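Local coordinates for 3-oxoacyl-[acyl-carrier protein] synthase (Thermus thermophilus, PDB 1UB7) that probably catalyses the first condensation of fatty acid synthesis, joining the acetyl group of acetyl-CoA to malonyl-ACP to give 3-oxobutanoyl-ACP, at residues A19-Y24 with T151-G156; D47-D52 with L140-D145; K166-Y171 with I295-H300. One frame throughout, in Å; residues are numbered along the deposited sequence.

Interaction 1. Residues A19-Y24 with T151-G156; sequences ADFEAY and TAVLFG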
loop_
_atom_site.group_PDB
_atom_site.type_symbol
_atom_site.label_atom_id
_atom_site.label_comp_id
_atom_site.label_asym_id
_atom_site.label_seq_id
_atom_site.Cartn_x
_atom_site.Cartn_y
_atom_site.Cartn_z
ATOM N N ALA A 19 -34.313 -9.237 0.433
ATOM C CA ALA A 19 -35.402 -9.463 1.378
ATOM C C ALA A 19 -34.886 -9.140 2.779
ATOM O O ALA A 19 -35.529 -8.405 3.540
ATOM C CB ALA A 19 -35.862 -10.922 1.305
ATOM N N ASP A 20 -33.716 -9.691 3.104
ATOM C CA ASP A 20 -33.070 -9.469 4.393
ATOM C C ASP A 20 -32.957 -7.976 4.698
ATOM O O ASP A 20 -32.927 -7.567 5.861
ATOM C CB ASP A 20 -31.677 -10.096 4.397
ATOM C CG ASP A 20 -31.715 -11.596 4.577
ATOM O OD1 ASP A 20 -32.207 -12.051 5.633
ATOM O OD2 ASP A 20 -31.252 -12.319 3.669
ATOM N N PHE A 21 -32.884 -7.173 3.642
ATOM C CA PHE A 21 -32.783 -5.728 3.780
ATOM C C PHE A 21 -34.172 -5.088 3.894
ATOM O O PHE A 21 -34.333 -4.052 4.544
ATOM C CB PHE A 21 -32.018 -5.137 2.588
ATOM C CG PHE A 21 -30.522 -5.346 2.658
ATOM C CD1 PHE A 21 -29.746 -4.624 3.563
ATOM C CD2 PHE A 21 -29.890 -6.267 1.816
ATOM C CE1 PHE A 21 -28.364 -4.811 3.628
ATOM C CE2 PHE A 21 -28.507 -6.463 1.872
ATOM C CZ PHE A 21 -27.745 -5.734 2.779
ATOM N N GLU A 22 -35.172 -5.705 3.265
ATOM C CA GLU A 22 -36.540 -5.192 3.330
ATOM C C GLU A 22 -37.078 -5.431 4.738
ATOM O O GLU A 22 -38.028 -4.782 5.165
ATOM C CB GLU A 22 -37.448 -5.909 2.322
ATOM C CG GLU A 22 -37.109 -5.668 0.857
ATOM C CD GLU A 22 -38.044 -6.409 -0.093
ATOM O OE1 GLU A 22 -38.183 -7.646 0.041
ATOM O OE2 GLU A 22 -38.635 -5.754 -0.979
ATOM N N ALA A 23 -36.452 -6.363 5.452
ATOM C CA ALA A 23 -36.857 -6.721 6.808
ATOM C C ALA A 23 -36.576 -5.673 7.887
ATOM O O ALA A 23 -37.004 -5.843 9.030
ATOM C CB ALA A 23 -36.206 -8.043 7.204
ATOM N N TYR A 24 -35.868 -4.598 7.545
ATOM C CA TYR A 24 -35.560 -3.576 8.543
ATOM C C TYR A 24 -35.238 -2.202 7.967
ATOM O O TYR A 24 -35.040 -1.255 8.720
ATOM C CB TYR A 24 -34.384 -4.026 9.408
ATOM C CG TYR A 24 -33.037 -3.879 8.729
ATOM C CD1 TYR A 24 -32.766 -4.519 7.517
ATOM C CD2 TYR A 24 -32.034 -3.091 9.297
ATOM C CE1 TYR A 24 -31.530 -4.376 6.886
ATOM C CE2 TYR A 24 -30.795 -2.943 8.675
ATOM C CZ TYR A 24 -30.551 -3.586 7.472
ATOM O OH TYR A 24 -29.330 -3.432 6.858
ATOM N N THR A 151 -25.643 2.876 1.187
ATOM C CA THR A 151 -24.520 1.945 1.236
ATOM C C THR A 151 -24.928 0.485 1.435
ATOM O O THR A 151 -24.781 -0.342 0.533
ATOM C CB THR A 151 -23.542 2.334 2.371
ATOM O OG1 THR A 151 -24.238 2.334 3.624
ATOM C CG2 THR A 151 -22.974 3.714 2.132
ATOM N N ALA A 152 -25.431 0.195 2.633
ATOM C CA ALA A 152 -25.866 -1.136 3.053
ATOM C C ALA A 152 -26.143 -2.180 1.966
ATOM O O ALA A 152 -25.655 -3.308 2.036
ATOM C CB ALA A 152 -27.087 -1.003 3.960
ATOM N N VAL A 153 -26.921 -1.809 0.961
ATOM C CA VAL A 153 -27.276 -2.750 -0.093
ATOM C C VAL A 153 -26.230 -2.914 -1.200
ATOM O O VAL A 153 -26.354 -3.804 -2.044
ATOM C CB VAL A 153 -28.612 -2.332 -0.747
ATOM C CG1 VAL A 153 -29.687 -2.174 0.323
ATOM C CG2 VAL A 153 -28.427 -1.026 -1.516
ATOM N N LEU A 154 -25.203 -2.072 -1.188
ATOM C CA LEU A 154 -24.179 -2.106 -2.226
ATOM C C LEU A 154 -22.988 -3.020 -2.048
ATOM O O LEU A 154 -22.526 -3.640 -3.000
ATOM C CB LEU A 154 -23.625 -0.702 -2.463
ATOM C CG LEU A 154 -24.521 0.352 -3.106
ATOM C CD1 LEU A 154 -23.742 1.656 -3.196
ATOM C CD2 LEU A 154 -24.977 -0.110 -4.493
ATOM N N PHE A 155 -22.484 -3.119 -0.834
ATOM C CA PHE A 155 -21.280 -3.893 -0.639
ATOM C C PHE A 155 -21.388 -5.316 -0.117
ATOM O O PHE A 155 -22.225 -5.630 0.727
ATOM C CB PHE A 155 -20.325 -3.063 0.231
ATOM C CG PHE A 155 -20.077 -1.657 -0.307
ATOM C CD1 PHE A 155 -19.476 -1.461 -1.555
ATOM C CD2 PHE A 155 -20.463 -0.532 0.422
ATOM C CE1 PHE A 155 -19.265 -0.171 -2.069
ATOM C CE2 PHE A 155 -20.255 0.761 -0.085
ATOM C CZ PHE A 155 -19.653 0.937 -1.335
ATOM N N GLY A 156 -20.521 -6.169 -0.661
ATOM C CA GLY A 156 -20.428 -7.566 -0.270
ATOM C C GLY A 156 -18.967 -7.866 0.062
ATOM O O GLY A 156 -18.072 -7.212 -0.473
#

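Interaction 2. Residues D47-D52 with L140-D145; sequences DEYTSD and LSKIID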
loop_
_atom_site.group_PDB
_atom_site.type_symbol
_atom_site.label_atom_id
_atom_site.label_comp_id
_atom_site.label_asym_id
_atom_site.label_seq_id
_atom_site.Cartn_x
_atom_site.Cartn_y
_atom_site.Cartn_z
ATOM N N ASP A 47 -16.420 -13.328 13.470
ATOM C CA ASP A 47 -14.999 -13.241 13.751
ATOM C C ASP A 47 -14.172 -13.580 12.509
ATOM O O ASP A 47 -13.115 -14.210 12.604
ATOM C CB ASP A 47 -14.663 -14.202 14.879
ATOM C CG ASP A 47 -15.007 -15.639 14.525
ATOM O OD1 ASP A 47 -15.875 -15.843 13.645
ATOM O OD2 ASP A 47 -14.419 -16.566 15.123
ATOM N N GLU A 48 -14.658 -13.175 11.340
ATOM C CA GLU A 48 -13.943 -13.434 10.096
ATOM C C GLU A 48 -13.556 -12.091 9.499
ATOM O O GLU A 48 -14.424 -11.327 9.093
ATOM C CB GLU A 48 -14.846 -14.200 9.131
ATOM C CG GLU A 48 -14.241 -14.475 7.772
ATOM C CD GLU A 48 -15.177 -15.277 6.867
ATOM O OE1 GLU A 48 -16.392 -14.991 6.876
ATOM O OE2 GLU A 48 -14.699 -16.177 6.136
ATOM N N TYR A 49 -12.259 -11.795 9.448
ATOM C CA TYR A 49 -11.805 -10.509 8.910
ATOM C C TYR A 49 -11.089 -10.547 7.573
ATOM O O TYR A 49 -10.905 -11.613 6.978
ATOM C CB TYR A 49 -10.941 -9.796 9.939
ATOM C CG TYR A 49 -11.731 -9.454 11.171
ATOM C CD1 TYR A 49 -11.915 -10.389 12.191
ATOM C CD2 TYR A 49 -12.370 -8.221 11.284
ATOM C CE1 TYR A 49 -12.720 -10.107 13.293
ATOM C CE2 TYR A 49 -13.179 -7.927 12.380
ATOM C CZ TYR A 49 -13.348 -8.873 13.379
ATOM O OH TYR A 49 -14.141 -8.574 14.461
ATOM N N THR A 50 -10.687 -9.372 7.100
ATOM C CA THR A 50 -10.009 -9.277 5.806
ATOM C C THR A 50 -8.870 -10.276 5.606
ATOM O O THR A 50 -8.741 -10.862 4.526
ATOM C CB THR A 50 -9.484 -7.866 5.557
ATOM O OG1 THR A 50 -10.596 -6.985 5.349
ATOM C CG2 THR A 50 -8.563 -7.847 4.332
ATOM N N SER A 51 -8.061 -10.477 6.643
ATOM C CA SER A 51 -6.961 -11.426 6.551
ATOM C C SER A 51 -7.506 -12.840 6.333
ATOM O O SER A 51 -6.931 -13.633 5.574
ATOM C CB SER A 51 -6.100 -11.366 7.820
ATOM O OG SER A 51 -6.886 -11.533 8.976
ATOM N N ASP A 52 -8.628 -13.150 6.974
ATOM C CA ASP A 52 -9.230 -14.478 6.820
ATOM C C ASP A 52 -9.736 -14.658 5.401
ATOM O O ASP A 52 -9.559 -15.719 4.796
ATOM C CB ASP A 52 -10.381 -14.659 7.798
ATOM C CG ASP A 52 -9.952 -14.446 9.219
ATOM O OD1 ASP A 52 -9.201 -15.301 9.744
ATOM O OD2 ASP A 52 -10.353 -13.414 9.800
ATOM N N LEU A 140 -15.941 -5.156 3.796
ATOM C CA LEU A 140 -16.680 -3.908 3.907
ATOM C C LEU A 140 -17.756 -3.941 4.972
ATOM O O LEU A 140 -18.081 -2.913 5.559
ATOM C CB LEU A 140 -17.274 -3.541 2.553
ATOM C CG LEU A 140 -16.135 -3.209 1.583
ATOM C CD1 LEU A 140 -16.612 -3.274 0.132
ATOM C CD2 LEU A 140 -15.566 -1.835 1.954
ATOM N N SER A 141 -18.287 -5.126 5.241
ATOM C CA SER A 141 -19.329 -5.262 6.247
ATOM C C SER A 141 -18.841 -4.843 7.622
ATOM O O SER A 141 -19.597 -4.872 8.583
ATOM C CB SER A 141 -19.826 -6.707 6.306
ATOM O OG SER A 141 -18.835 -7.567 6.820
ATOM N N LYS A 142 -17.584 -4.439 7.721
ATOM C CA LYS A 142 -17.039 -4.048 9.018
ATOM C C LYS A 142 -16.963 -2.538 9.209
ATOM O O LYS A 142 -16.745 -2.071 10.325
ATOM C CB LYS A 142 -15.638 -4.642 9.204
ATOM C CG LYS A 142 -15.516 -6.111 8.832
ATOM C CD LYS A 142 -16.146 -7.037 9.844
ATOM C CE LYS A 142 -15.889 -8.490 9.462
ATOM N NZ LYS A 142 -16.261 -9.446 10.543
ATOM N N ILE A 143 -17.122 -1.782 8.123
ATOM C CA ILE A 143 -17.067 -0.317 8.177
ATOM C C ILE A 143 -18.309 0.294 7.541
ATOM O O ILE A 143 -18.422 1.510 7.393
ATOM C CB ILE A 143 -15.826 0.244 7.422
ATOM C CG1 ILE A 143 -15.827 -0.265 5.977
ATOM C CG2 ILE A 143 -14.547 -0.169 8.130
ATOM C CD1 ILE A 143 -15.143 0.663 4.986
ATOM N N ILE A 144 -19.238 -0.565 7.152
ATOM C CA ILE A 144 -20.461 -0.125 6.516
ATOM C C ILE A 144 -21.517 0.224 7.563
ATOM O O ILE A 144 -21.654 -0.476 8.570
ATOM C CB ILE A 144 -21.002 -1.236 5.600
ATOM C CG1 ILE A 144 -22.202 -0.731 4.807
ATOM C CG2 ILE A 144 -21.396 -2.446 6.430
ATOM C CD1 ILE A 144 -22.808 -1.786 3.913
ATOM N N ASP A 145 -22.236 1.322 7.341
ATOM C CA ASP A 145 -23.303 1.714 8.255
ATOM C C ASP A 145 -24.528 0.921 7.838
ATOM O O ASP A 145 -25.207 1.278 6.871
ATOM C CB ASP A 145 -23.619 3.205 8.152
ATOM C CG ASP A 145 -24.879 3.583 8.923
ATOM O OD1 ASP A 145 -24.944 3.303 10.140
ATOM O OD2 ASP A 145 -25.804 4.155 8.310
#

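Interaction 3. Residues K166-Y171 with I295-H300; sequences KVREGY and IREGDH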
loop_
_atom_site.group_PDB
_atom_site.type_symbol
_atom_site.label_atom_id
_atom_site.label_comp_id
_atom_site.label_asym_id
_atom_site.label_seq_id
_atom_site.Cartn_x
_atom_site.Cartn_y
_atom_site.Cartn_z
ATOM N N LYS A 166 6.629 -15.073 -14.643
ATOM C CA LYS A 166 6.996 -15.160 -16.057
ATOM C C LYS A 166 6.123 -16.190 -16.761
ATOM O O LYS A 166 5.921 -17.286 -16.242
ATOM C CB LYS A 166 8.464 -15.572 -16.221
ATOM C CG LYS A 166 9.490 -14.546 -15.725
ATOM C CD LYS A 166 9.670 -13.357 -16.674
ATOM C CE LYS A 166 10.858 -12.500 -16.239
ATOM N NZ LYS A 166 11.224 -11.440 -17.225
ATOM N N VAL A 167 5.591 -15.832 -17.928
ATOM C CA VAL A 167 4.774 -16.762 -18.713
ATOM C C VAL A 167 5.388 -16.935 -20.105
ATOM O O VAL A 167 6.231 -16.138 -20.537
ATOM C CB VAL A 167 3.308 -16.285 -18.867
ATOM C CG1 VAL A 167 2.587 -16.413 -17.550
ATOM C CG2 VAL A 167 3.260 -14.854 -19.370
ATOM N N ARG A 168 4.968 -17.980 -20.809
ATOM C CA ARG A 168 5.503 -18.251 -22.135
ATOM C C ARG A 168 5.375 -17.090 -23.122
ATOM O O ARG A 168 4.500 -16.216 -22.993
ATOM C CB ARG A 168 4.862 -19.523 -22.714
ATOM C CG ARG A 168 5.573 -20.801 -22.256
ATOM C CD ARG A 168 4.947 -22.091 -22.790
ATOM N NE ARG A 168 3.709 -22.444 -22.096
ATOM C CZ ARG A 168 2.488 -22.202 -22.563
ATOM N NH1 ARG A 168 2.326 -21.605 -23.738
ATOM N NH2 ARG A 168 1.425 -22.550 -21.851
ATOM N N GLU A 169 6.288 -17.087 -24.090
ATOM C CA GLU A 169 6.333 -16.079 -25.137
ATOM C C GLU A 169 4.944 -15.959 -25.764
ATOM O O GLU A 169 4.355 -16.961 -26.164
ATOM C CB GLU A 169 7.354 -16.503 -26.196
ATOM C CG GLU A 169 7.503 -15.537 -27.360
ATOM C CD GLU A 169 8.079 -14.204 -26.934
ATOM O OE1 GLU A 169 9.238 -14.179 -26.466
ATOM O OE2 GLU A 169 7.374 -13.182 -27.064
ATOM N N GLY A 170 4.421 -14.737 -25.839
ATOM C CA GLY A 170 3.102 -14.537 -26.417
ATOM C C GLY A 170 1.971 -14.355 -25.412
ATOM O O GLY A 170 0.911 -13.825 -25.759
ATOM N N TYR A 171 2.182 -14.784 -24.169
ATOM C CA TYR A 171 1.148 -14.650 -23.142
ATOM C C TYR A 171 1.517 -13.637 -22.070
ATOM O O TYR A 171 2.675 -13.204 -21.973
ATOM C CB TYR A 171 0.886 -15.991 -22.454
ATOM C CG TYR A 171 0.567 -17.119 -23.401
ATOM C CD1 TYR A 171 1.582 -17.774 -24.101
ATOM C CD2 TYR A 171 -0.749 -17.504 -23.632
ATOM C CE1 TYR A 171 1.286 -18.790 -25.013
ATOM C CE2 TYR A 171 -1.054 -18.512 -24.539
ATOM C CZ TYR A 171 -0.033 -19.151 -25.227
ATOM O OH TYR A 171 -0.332 -20.145 -26.129
ATOM N N ILE A 295 -12.962 -18.015 -20.345
ATOM C CA ILE A 295 -11.606 -17.510 -20.395
ATOM C C ILE A 295 -10.793 -18.769 -20.562
ATOM O O ILE A 295 -11.023 -19.748 -19.858
ATOM C CB ILE A 295 -11.188 -16.793 -19.076
ATOM C CG1 ILE A 295 -11.710 -15.355 -19.075
ATOM C CG2 ILE A 295 -9.670 -16.790 -18.930
ATOM C CD1 ILE A 295 -11.334 -14.575 -17.815
ATOM N N ARG A 296 -9.869 -18.755 -21.514
ATOM C CA ARG A 296 -9.022 -19.914 -21.765
ATOM C C ARG A 296 -7.643 -19.465 -22.199
ATOM O O ARG A 296 -7.466 -18.349 -22.697
ATOM C CB ARG A 296 -9.611 -20.797 -22.871
ATOM C CG ARG A 296 -11.055 -21.170 -22.671
ATOM C CD ARG A 296 -11.541 -22.025 -23.830
ATOM N NE ARG A 296 -12.991 -22.222 -23.803
ATOM C CZ ARG A 296 -13.654 -22.989 -24.660
ATOM N NH1 ARG A 296 -12.997 -23.632 -25.618
ATOM N NH2 ARG A 296 -14.966 -23.128 -24.548
ATOM N N GLU A 297 -6.670 -20.345 -22.022
ATOM C CA GLU A 297 -5.317 -20.023 -22.410
ATOM C C GLU A 297 -5.355 -19.466 -23.814
ATOM O O GLU A 297 -5.968 -20.056 -24.704
ATOM C CB GLU A 297 -4.444 -21.268 -22.361
ATOM C CG GLU A 297 -3.045 -21.029 -22.851
ATOM C CD GLU A 297 -2.055 -21.981 -22.228
ATOM O OE1 GLU A 297 -1.884 -21.938 -20.991
ATOM O OE2 GLU A 297 -1.446 -22.775 -22.970
ATOM N N GLY A 298 -4.731 -18.307 -24.006
ATOM C CA GLY A 298 -4.705 -17.695 -25.321
ATOM C C GLY A 298 -5.657 -16.535 -25.543
ATOM O O GLY A 298 -5.443 -15.759 -26.474
ATOM N N ASP A 299 -6.693 -16.408 -24.710
ATOM C CA ASP A 299 -7.664 -15.319 -24.852
ATOM C C ASP A 299 -7.119 -13.970 -24.386
ATOM O O ASP A 299 -6.213 -13.894 -23.546
ATOM C CB ASP A 299 -8.933 -15.586 -24.035
ATOM C CG ASP A 299 -9.711 -16.806 -24.505
ATOM O OD1 ASP A 299 -9.687 -17.123 -25.724
ATOM O OD2 ASP A 299 -10.372 -17.432 -23.639
ATOM N N HIS A 300 -7.682 -12.899 -24.933
ATOM C CA HIS A 300 -7.282 -11.561 -24.534
ATOM C C HIS A 300 -8.367 -11.078 -23.597
ATOM O O HIS A 300 -9.516 -10.927 -23.997
ATOM C CB HIS A 300 -7.178 -10.640 -25.742
ATOM C CG HIS A 300 -6.172 -11.095 -26.747
ATOM N ND1 HIS A 300 -4.893 -11.470 -26.397
ATOM C CD2 HIS A 300 -6.258 -11.258 -28.089
ATOM C CE1 HIS A 300 -4.234 -11.848 -27.479
ATOM N NE2 HIS A 300 -5.039 -11.729 -28.519
#

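Interaction 1. Residues A19-Y24 with T151-G156
The backbones come closest at Phe21 and Val153, whose CA atoms lie 7.4 Å apart, and no hydrogen bond runs between residues 19-24 and 151-156; Phe21 bridges the gap with its ring. Phe21, on the short helix 18-22, has its CA-CB bond directed at the other segment and supplies the largest single share of the contact. Its CG sits beside the backbone N and anti to the carbonyl carbon (chi1 -76°), which carries the ring off the helix and across to the chain at Ala152 and Val153. One face of the ring receives a single methyl branch of Val153: CG1 is 4.2 Å from the Phe21 ring centroid and 17° off the ring normal, a CH-pi contact. The methyl is displaced toward the attached end of the ring, as its 4.0 Å distance to Phe21 CG indicates. The far end of the ring meets Ala152 instead. Phe21 CE1 lies 4.0 Å from Ala152 CB, and Phe21 CZ comes within 3.3 Å of the carbonyl oxygen Ala152 O. Tyr24 is peripheral: its OH stands 4.4 Å from Ala152 CB, while its polar partner is the carbonyl oxygen of Trp146. On strand 40-43, Arg41 touches both Phe21 and Val153, tying a third part of the fold to the same place. Beyond the contact, the backbones of Leu154 and Gly156 bond to that of Asn276, a predicted active-site residue, and the side chain of Val153 is about 9 Å from that of Asn276. The Phe21 ring thus packs behind a loop that is itself bonded to the probable catalytic region. With three buried residues and no polar bond between the segments, the contact probably rests mainly on dispersion and the exclusion of water, although the ring also meets a carbonyl oxygen.

Interaction 2. Residues D47-D52 with L140-D145
Lys142, in the loop after strand 131-138 of this thiolase-like fold, reaches to Glu48 and Tyr49 at the start of helix 50-64, where Tyr49 holds the N-cap position. The cation-pi interaction is the first component. Lys142 NZ stands 4.1 Å from the centroid of the Tyr49 ring and 19° off its normal, so the ammonium lies over a face. It is offset toward the rim, with Tyr49 CE2 its nearest ring atom at 3.9 Å. The aliphatic chain rises outside the ring, past its CD2-CE2 side, with Lys142 CE 4.0 Å from Tyr49 CD2, and only the amine reaches over the face. A bend at the second torsion of Lys142 (chi2 -74°), with the chain extended beyond it, brings the amine to this place, and the two side chains cross at about a right angle. Within the segment 47-52, the N-cap amide is held by the helix itself: Tyr49 N donates to the anti lone pair of Asp52 OD2, a side-chain bond from the first turn of the helix back to the N-cap amide, at a modelled length of 2.5 Å that is rather short. Ionic contacts extend outward. Asp52 OD2 also pairs with Arg196 of the second subunit, whose Pro195 and Val193 pack on Tyr49 and Lys142, so this helix start belongs to the dimer interface. The Glu48 carboxylate, by contrast, is turned to Tyr10 and Lys56; its OE1 remains 6.6 Å from Lys142 NZ, so any attraction between the two charges would be only long-range. Backbone oxygens provide the hydrogen bonding of the lysine, which has a weak second bond to Ala45 O. The main one is to Glu48 O, at 3.0 Å from Lys142 NZ, with the nitrogen standing 47° out of the carbonyl plane rather than on a lone pair.

Interaction 3. Residues K166-Y171 with I295-H300
The Arg168 guanidinium and the Tyr171 ring are both approached at their edges: Glu297 OE2 lies near the plane of the first, and Gly298 N lies in the plane of the second. The phenol oxygen of Tyr171 also lies at the guanidinium edge, in its plane. Arg168 NH2 donates to Glu297 OE2 at 3.1 Å, a salt bridge made by one nitrogen and one oxygen. It is not the coplanar two-bond pairing, because the carboxylate and guanidinium planes are 57° apart and the nitrogen meets OE2 from 43° above the carboxylate plane. The other oxygen, Glu297 OE1, is bonded to the backbone N of Gly321. Glu297 CG lies anti to the backbone N (chi1 176°), which sends the chain past the tyrosine, where Glu297 CG is 3.6 Å from Tyr171 CE2. That same corner of the ring, CE2, is 3.7 Å from Gly298 N. Each segment contains a type II beta turn, Arg168 to Tyr171 and Arg296 to Asp299, closed by Tyr171 N to Arg168 O at 3.0 Å and by Asp299 N to Arg296 O at 2.9 Å. Gly170 and Gly298 take the third positions, with the positive phi that this turn type needs. The first turn precedes strand 172-180, and the second joins helix 281-292 to strand 300-307. Strand 311-318 lies between these two in the sheet, and the chain tail leaving it bonds through its backbone to both turns, Gly321 to Arg168 and Trp319 to Gly298.

In the fold
Interactions 1 and 2 are neighbours, their centres 16 Å apart, and they touch where Ile144 CD1 packs 3.2 Å from Ala152 CA; residues 140-145 and 151-156 are successive parts of the chain after strand 131-138. Interaction 3 lies on the opposite side of the chain's centre, 39 Å from interaction 1 and 35 Å from interaction 2, centre to centre. Chemistry follows place. Buried interaction 1 is apolar, while partly buried interaction 2 uses a lysine on a ring and a carbonyl beside the second subunit. Surface interaction 3 rests on a salt bridge between two turns and involves no other subunit.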